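Local structure of oxidoreductase, short chain dehydrogenase/reductase family protein (Collinsella aerofaciens, 5FYD) at residues F130-M144 against G176-T188. The protein catalyses the NADPH-dependent reduction of the 7-oxo group of 7-oxolithocholate to ursodeoxycholate, working as a homodimeric 7beta-hydroxysteroid dehydrogenase. Residues are numbered along the deposited sequence; the frame is centred on the assembly and turned at random.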
ATOM      1  N   PHE A 130     -26.130   8.389  22.879  1.00 13.80           N
ATOM      2  CA  PHE A 130     -26.054   9.825  22.676  1.00 13.81           C
ATOM      3  C   PHE A 130     -27.437  10.490  22.647  1.00 15.16           C
ATOM      4  O   PHE A 130     -27.623  11.560  23.237  1.00 15.11           O
ATOM      5  CB  PHE A 130     -25.284  10.194  21.406  1.00 13.59           C
ATOM      6  CG  PHE A 130     -23.846   9.758  21.387  1.00 12.79           C
ATOM      7  CD1 PHE A 130     -23.040   9.762  22.528  1.00 13.23           C
ATOM      8  CD2 PHE A 130     -23.258   9.386  20.181  1.00 12.72           C
ATOM      9  CE1 PHE A 130     -21.701   9.386  22.459  1.00 12.41           C
ATOM     10  CE2 PHE A 130     -21.935   8.979  20.121  1.00 12.47           C
ATOM     11  CZ  PHE A 130     -21.149   8.974  21.261  1.00 12.63           C
ATOM     12  N   ALA A 131     -28.394   9.855  21.984  1.00 15.41           N
ATOM     13  CA  ALA A 131     -29.741  10.414  21.867  1.00 17.54           C
ATOM     14  C   ALA A 131     -30.461  10.402  23.223  1.00 17.91           C
ATOM     15  O   ALA A 131     -31.152  11.375  23.545  1.00 18.22           O
ATOM     16  CB  ALA A 131     -30.550   9.661  20.823  1.00 18.27           C
ATOM     17  N   ALA A 132     -30.256   9.352  24.018  1.00 18.68           N
ATOM     18  CA  ALA A 132     -30.904   9.240  25.330  1.00 19.80           C
ATOM     19  C   ALA A 132     -30.433  10.321  26.310  1.00 19.56           C
ATOM     20  O   ALA A 132     -31.230  10.845  27.088  1.00 20.48           O
ATOM     21  CB  ALA A 132     -30.707   7.856  25.921  1.00 20.50           C
ATOM     22  N   GLN A 133     -29.159  10.679  26.250  1.00 18.03           N
ATOM     23  CA  GLN A 133     -28.607  11.755  27.084  1.00 17.24           C
ATOM     24  C   GLN A 133     -28.657  13.119  26.385  1.00 17.50           C
ATOM     25  O   GLN A 133     -28.237  14.135  26.948  1.00 17.55           O
ATOM     26  CB  GLN A 133     -27.177  11.401  27.527  1.00 17.40           C
ATOM     27  CG  GLN A 133     -26.143  11.329  26.414  1.00 16.97           C
ATOM     28  CD  GLN A 133     -24.836  10.697  26.824  1.00 17.36           C
ATOM     29  OE1 GLN A 133     -24.768   9.878  27.749  1.00 17.28           O
ATOM     30  NE2 GLN A 133     -23.786  11.043  26.108  1.00 17.10           N
ATOM     31  N   ASP A 134     -29.154  13.123  25.148  1.00 16.72           N
ATOM     32  CA  ASP A 134     -29.201  14.297  24.282  1.00 17.76           C
ATOM     33  C   ASP A 134     -27.870  15.047  24.256  1.00 16.54           C
ATOM     34  O   ASP A 134     -27.794  16.267  24.405  1.00 16.44           O
ATOM     35  CB  ASP A 134     -30.380  15.202  24.658  1.00 18.31           C
ATOM     36  CG  ASP A 134     -30.655  16.239  23.616  1.00 20.55           C
ATOM     37  OD1 ASP A 134     -30.533  15.933  22.397  1.00 20.04           O
ATOM     38  OD2 ASP A 134     -30.959  17.380  24.003  1.00 21.50           O
ATOM     39  N   ARG A 135     -26.797  14.286  24.081  1.00 16.17           N
ATOM     40  CA  ARG A 135     -25.481  14.835  24.118  1.00 15.70           C
ATOM     41  C   ARG A 135     -24.498  13.835  23.492  1.00 14.66           C
ATOM     42  O   ARG A 135     -24.499  12.667  23.868  1.00 13.32           O
ATOM     43  CB  ARG A 135     -25.133  15.132  25.582  1.00 17.26           C
ATOM     44  CG  ARG A 135     -23.666  15.345  25.843  1.00 18.80           C
ATOM     45  CD  ARG A 135     -23.365  15.668  27.302  1.00 18.76           C
ATOM     46  NE  ARG A 135     -23.732  14.638  28.285  1.00 19.81           N
ATOM     47  CZ  ARG A 135     -22.980  13.599  28.678  1.00 19.07           C
ATOM     48  NH1 ARG A 135     -21.808  13.345  28.116  1.00 18.81           N
ATOM     49  NH2 ARG A 135     -23.432  12.780  29.633  1.00 19.37           N
ATOM     50  N   GLY A 136     -23.688  14.318  22.548  1.00 13.42           N
ATOM     51  CA  GLY A 136     -22.660  13.491  21.927  1.00 12.94           C
ATOM     52  C   GLY A 136     -22.287  13.910  20.534  1.00 12.36           C
ATOM     53  O   GLY A 136     -22.905  14.789  19.948  1.00 12.37           O
ATOM     54  N   ALA A 137     -21.283  13.245  19.978  1.00 12.13           N
ATOM     55  CA  ALA A 137     -20.875  13.542  18.615  1.00 11.87           C
ATOM     56  C   ALA A 137     -20.393  12.316  17.892  1.00 11.59           C
ATOM     57  O   ALA A 137     -19.777  11.432  18.496  1.00 11.17           O
ATOM     58  CB  ALA A 137     -19.803  14.594  18.628  1.00 11.94           C
ATOM     59  N   VAL A 138     -20.684  12.248  16.598  1.00 11.38           N
ATOM     60  CA  VAL A 138     -20.187  11.188  15.750  1.00 11.04           C
ATOM     61  C   VAL A 138     -19.592  11.824  14.506  1.00 11.04           C
ATOM     62  O   VAL A 138     -20.240  12.668  13.879  1.00 11.64           O
ATOM     63  CB  VAL A 138     -21.302  10.230  15.296  1.00 11.16           C
ATOM     64  CG1 VAL A 138     -20.736   9.140  14.359  1.00 11.42           C
ATOM     65  CG2 VAL A 138     -21.989   9.606  16.497  1.00 11.58           C
ATOM     66  N   ILE A 139     -18.378  11.426  14.149  1.00 10.49           N
ATOM     67  CA  ILE A 139     -17.811  11.753  12.827  1.00 11.05           C
ATOM     68  C   ILE A 139     -17.418  10.454  12.192  1.00 10.75           C
ATOM     69  O   ILE A 139     -16.510   9.800  12.664  1.00 11.57           O
ATOM     70  CB  ILE A 139     -16.576  12.678  12.913  1.00 11.16           C
ATOM     71  CG1 ILE A 139     -16.954  14.017  13.557  1.00 11.66           C
ATOM     72  CG2 ILE A 139     -15.960  12.883  11.514  1.00 11.07           C
ATOM     73  CD1 ILE A 139     -15.753  14.902  13.857  1.00 12.67           C
ATOM     74  N   ASN A 140     -18.113  10.062  11.137  1.00 10.30           N
ATOM     75  CA  ASN A 140     -17.754   8.858  10.422  1.00 10.19           C
ATOM     76  C   ASN A 140     -16.989   9.215   9.162  1.00 10.28           C
ATOM     77  O   ASN A 140     -17.171  10.280   8.583  1.00 10.90           O
ATOM     78  CB  ASN A 140     -18.979   8.024  10.084  1.00 10.04           C
ATOM     79  CG  ASN A 140     -19.653   7.480  11.303  1.00 10.32           C
ATOM     80  OD1 ASN A 140     -18.999   7.108  12.281  1.00  9.85           O
ATOM     81  ND2 ASN A 140     -20.983   7.424  11.266  1.00 10.12           N
ATOM     82  N   VAL A 141     -16.119   8.307   8.747  1.00 10.32           N
ATOM     83  CA  VAL A 141     -15.221   8.539   7.624  1.00 10.46           C
ATOM     84  C   VAL A 141     -15.688   7.774   6.394  1.00 10.34           C
ATOM     85  O   VAL A 141     -15.862   6.551   6.431  1.00 10.14           O
ATOM     86  CB  VAL A 141     -13.798   8.138   8.022  1.00 10.93           C
ATOM     87  CG1 VAL A 141     -12.828   8.339   6.861  1.00 12.07           C
ATOM     88  CG2 VAL A 141     -13.380   8.936   9.241  1.00 11.16           C
ATOM     89  N   SER A 142     -15.932   8.505   5.316  1.00 10.77           N
ATOM     90  CA  SER A 142     -16.162   7.908   4.006  1.00 11.13           C
ATOM     91  C   SER A 142     -15.000   8.182   3.045  1.00 11.85           C
ATOM     92  O   SER A 142     -13.932   8.704   3.433  1.00 11.55           O
ATOM     93  CB  SER A 142     -17.506   8.384   3.453  1.00 11.42           C
ATOM     94  OG  SER A 142     -17.891   7.616   2.325  1.00 11.42           O
ATOM     95  N   SER A 143     -15.218   7.831   1.778  1.00 12.53           N
ATOM     96  CA  SER A 143     -14.202   7.932   0.749  1.00 13.43           C
ATOM     97  C   SER A 143     -14.836   8.430  -0.515  1.00 13.53           C
ATOM     98  O   SER A 143     -16.017   8.135  -0.788  1.00 13.18           O
ATOM     99  CB  SER A 143     -13.625   6.556   0.496  1.00 14.68           C
ATOM    100  OG  SER A 143     -12.697   6.606  -0.567  1.00 15.81           O
ATOM    101  N   MET A 144     -14.069   9.184  -1.296  1.00 13.29           N
ATOM    102  CA  MET A 144     -14.494   9.615  -2.610  1.00 13.66           C
ATOM    103  C   MET A 144     -14.924   8.455  -3.529  1.00 12.72           C
ATOM    104  O   MET A 144     -15.768   8.674  -4.389  1.00 12.13           O
ATOM    105  CB  MET A 144     -13.406  10.491  -3.261  1.00 15.62           C
ATOM    106  CG  MET A 144     -13.468  11.913  -2.704  1.00 17.13           C
ATOM    107  SD  MET A 144     -12.057  12.891  -3.188  1.00 21.19           S
ATOM    108  CE  MET A 144     -12.403  13.095  -4.932  1.00 20.26           C
ATOM    109  N   GLY A 176     -30.777  20.188  15.496  1.00 20.89           N
ATOM    110  CA  GLY A 176     -31.660  20.685  16.535  1.00 22.97           C
ATOM    111  C   GLY A 176     -31.793  19.769  17.728  1.00 22.07           C
ATOM    112  O   GLY A 176     -32.681  19.974  18.559  1.00 23.51           O
ATOM    113  N   THR A 177     -30.940  18.751  17.817  1.00 19.77           N
ATOM    114  CA  THR A 177     -30.743  17.994  19.064  1.00 18.40           C
ATOM    115  C   THR A 177     -29.356  18.281  19.608  1.00 17.28           C
ATOM    116  O   THR A 177     -28.546  18.940  18.964  1.00 18.11           O
ATOM    117  CB  THR A 177     -30.876  16.472  18.835  1.00 18.35           C
ATOM    118  OG1 THR A 177     -29.701  15.983  18.174  1.00 16.46           O
ATOM    119  CG2 THR A 177     -32.093  16.147  18.007  1.00 18.88           C
ATOM    120  N   GLY A 178     -29.077  17.743  20.795  1.00 16.37           N
ATOM    121  CA  GLY A 178     -27.763  17.857  21.417  1.00 15.46           C
ATOM    122  C   GLY A 178     -26.684  16.924  20.879  1.00 15.31           C
ATOM    123  O   GLY A 178     -25.571  16.919  21.381  1.00 16.17           O
ATOM    124  N   VAL A 179     -27.014  16.105  19.882  1.00 13.78           N
ATOM    125  CA  VAL A 179     -26.043  15.213  19.271  1.00 13.36           C
ATOM    126  C   VAL A 179     -25.628  15.817  17.930  1.00 12.40           C
ATOM    127  O   VAL A 179     -26.488  16.213  17.144  1.00 12.51           O
ATOM    128  CB  VAL A 179     -26.634  13.812  19.071  1.00 13.79           C
ATOM    129  CG1 VAL A 179     -25.579  12.826  18.622  1.00 13.88           C
ATOM    130  CG2 VAL A 179     -27.286  13.321  20.363  1.00 14.58           C
ATOM    131  N   ASP A 180     -24.328  15.923  17.689  1.00 12.10           N
ATOM    132  CA  ASP A 180     -23.779  16.468  16.434  1.00 12.21           C
ATOM    133  C   ASP A 180     -23.157  15.334  15.621  1.00 11.86           C
ATOM    134  O   ASP A 180     -22.263  14.658  16.094  1.00 12.47           O
ATOM    135  CB  ASP A 180     -22.718  17.527  16.703  1.00 13.49           C
ATOM    136  CG  ASP A 180     -23.279  18.780  17.360  1.00 14.62           C
ATOM    137  OD1 ASP A 180     -24.457  19.125  17.113  1.00 16.16           O
ATOM    138  OD2 ASP A 180     -22.535  19.411  18.148  1.00 15.97           O
ATOM    139  N   VAL A 181     -23.637  15.138  14.398  1.00 11.38           N
ATOM    140  CA  VAL A 181     -23.177  14.061  13.552  1.00 11.19           C
ATOM    141  C   VAL A 181     -22.711  14.635  12.233  1.00 10.95           C
ATOM    142  O   VAL A 181     -23.321  15.553  11.704  1.00 11.27           O
ATOM    143  CB  VAL A 181     -24.279  12.989  13.364  1.00 11.06           C
ATOM    144  CG1 VAL A 181     -23.893  11.910  12.337  1.00 11.40           C
ATOM    145  CG2 VAL A 181     -24.588  12.352  14.697  1.00 11.16           C
ATOM    146  N   GLU A 182     -21.615  14.103  11.726  1.00 10.72           N
ATOM    147  CA  GLU A 182     -21.011  14.526  10.468  1.00 10.91           C
ATOM    148  C   GLU A 182     -20.387  13.327   9.784  1.00 10.84           C
ATOM    149  O   GLU A 182     -19.895  12.419  10.448  1.00 10.56           O
ATOM    150  CB  GLU A 182     -19.940  15.574  10.730  1.00 11.37           C
ATOM    151  CG  GLU A 182     -19.307  16.219   9.498  1.00 12.05           C
ATOM    152  CD  GLU A 182     -18.011  16.931   9.848  1.00 12.63           C
ATOM    153  OE1 GLU A 182     -17.932  17.549  10.942  1.00 12.38           O
ATOM    154  OE2 GLU A 182     -17.060  16.821   9.055  1.00 13.24           O
ATOM    155  N   VAL A 183     -20.440  13.320   8.468  1.00 10.25           N
ATOM    156  CA  VAL A 183     -19.566  12.449   7.681  1.00 10.86           C
ATOM    157  C   VAL A 183     -18.530  13.280   6.953  1.00 10.84           C
ATOM    158  O   VAL A 183     -18.852  14.298   6.334  1.00 11.17           O
ATOM    159  CB  VAL A 183     -20.330  11.510   6.727  1.00 10.67           C
ATOM    160  CG1 VAL A 183     -21.366  12.224   5.863  1.00 11.08           C
ATOM    161  CG2 VAL A 183     -19.360  10.688   5.860  1.00 10.81           C
ATOM    162  N   ILE A 184     -17.279  12.835   7.032  1.00 11.68           N
ATOM    163  CA  ILE A 184     -16.185  13.460   6.300  1.00 12.66           C
ATOM    164  C   ILE A 184     -15.721  12.450   5.258  1.00 12.20           C
ATOM    165  O   ILE A 184     -15.368  11.323   5.600  1.00 12.06           O
ATOM    166  CB  ILE A 184     -15.035  13.937   7.205  1.00 13.52           C
ATOM    167  CG1 ILE A 184     -13.965  14.653   6.355  1.00 15.17           C
ATOM    168  CG2 ILE A 184     -14.385  12.817   8.021  1.00 13.34           C
ATOM    169  CD1 ILE A 184     -13.898  16.129   6.562  1.00 16.11           C
ATOM    170  N   THR A 185     -15.698  12.879   4.003  1.00 11.88           N
ATOM    171  CA  THR A 185     -15.345  12.036   2.875  1.00 12.43           C
ATOM    172  C   THR A 185     -13.917  12.364   2.422  1.00 12.66           C
ATOM    173  O   THR A 185     -13.621  13.509   2.055  1.00 12.22           O
ATOM    174  CB  THR A 185     -16.357  12.234   1.734  1.00 13.66           C
ATOM    175  OG1 THR A 185     -17.647  11.749   2.161  1.00 13.49           O
ATOM    176  CG2 THR A 185     -15.926  11.500   0.508  1.00 13.94           C
ATOM    177  N   LEU A 186     -13.038  11.363   2.466  1.00 12.39           N
ATOM    178  CA  LEU A 186     -11.613  11.562   2.216  1.00 14.18           C
ATOM    179  C   LEU A 186     -11.264  11.170   0.804  1.00 15.64           C
ATOM    180  O   LEU A 186     -11.868  10.274   0.237  1.00 17.45           O
ATOM    181  CB  LEU A 186     -10.792  10.705   3.153  1.00 14.49           C
ATOM    182  CG  LEU A 186     -11.111  10.852   4.643  1.00 14.62           C
ATOM    183  CD1 LEU A 186     -10.106  10.055   5.468  1.00 16.19           C
ATOM    184  CD2 LEU A 186     -11.165  12.304   5.050  1.00 14.83           C
ATOM    185  N   GLY A 187     -10.259  11.829   0.254  1.00 17.01           N
ATOM    186  CA  GLY A 187      -9.666  11.409  -0.984  1.00 17.74           C
ATOM    187  C   GLY A 187      -8.352  10.746  -0.626  1.00 19.51           C
ATOM    188  O   GLY A 187      -8.204  10.116   0.417  1.00 20.76           O
ATOM    189  N   THR A 188      -7.369  10.938  -1.475  1.00 20.20           N
ATOM    190  CA  THR A 188      -6.053  10.377  -1.235  1.00 20.93           C
ATOM    191  C   THR A 188      -5.401  11.076  -0.041  1.00 21.32           C
ATOM    192  O   THR A 188      -5.359  12.302   0.022  1.00 20.73           O
ATOM    193  CB  THR A 188      -5.233  10.484  -2.520  1.00 21.18           C
ATOM    194  OG1 THR A 188      -5.963   9.803  -3.548  1.00 21.46           O
ATOM    195  CG2 THR A 188      -3.861   9.891  -2.351  1.00 21.83           C
TER
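G136 to S143 pair residue for residue with V179 to L186 as parallel strands, and an alternating backbone ladder runs from D180 N on G136 O to M144 N on L186 O (2.9 Å). I184 N meets N140 O almost head-on, at a C=O...N angle of 173°, whereas L186 N reaches S142 O from well above the carbonyl plane. At the entry end, D134, in the Schellman turn closing helix 105-132, receives G178 N on OD1 (2.8 Å), from above the carboxylate plane.

Apolar contacts line both faces. Beside the helix end, V179 sets CG1 3.8 Å from F130 CB, while its CG2, anti to the carbonyl carbon, lies against F130 O; V138 and V181 run side by side on this face, covered by helix 105-132 and, toward the C-terminal ends, by helix 154-173. On the other, the CG2 methyls of I139 and I184 touch at 3.8 Å, and V141 CG1 meets L186 CD1 at 3.5 Å.

At the C-terminal ends, M144 crosses T185 at about a right angle; with CG anti to the carbonyl carbon (chi1 -79°) and the chain extended at chi2, SD lies 3.6 Å from G187 CA. Shortened to an alanine, this side chain would probably leave G187 CA without the sulfur against it and T185 CG2 without the CG methylene. S142 OG bonds to K160 O. Neighbouring parallel strands whose C-terminal ends bring S143, probably the transition-state stabiliser, to the active site are characteristic of the Rossmann-fold SDR core.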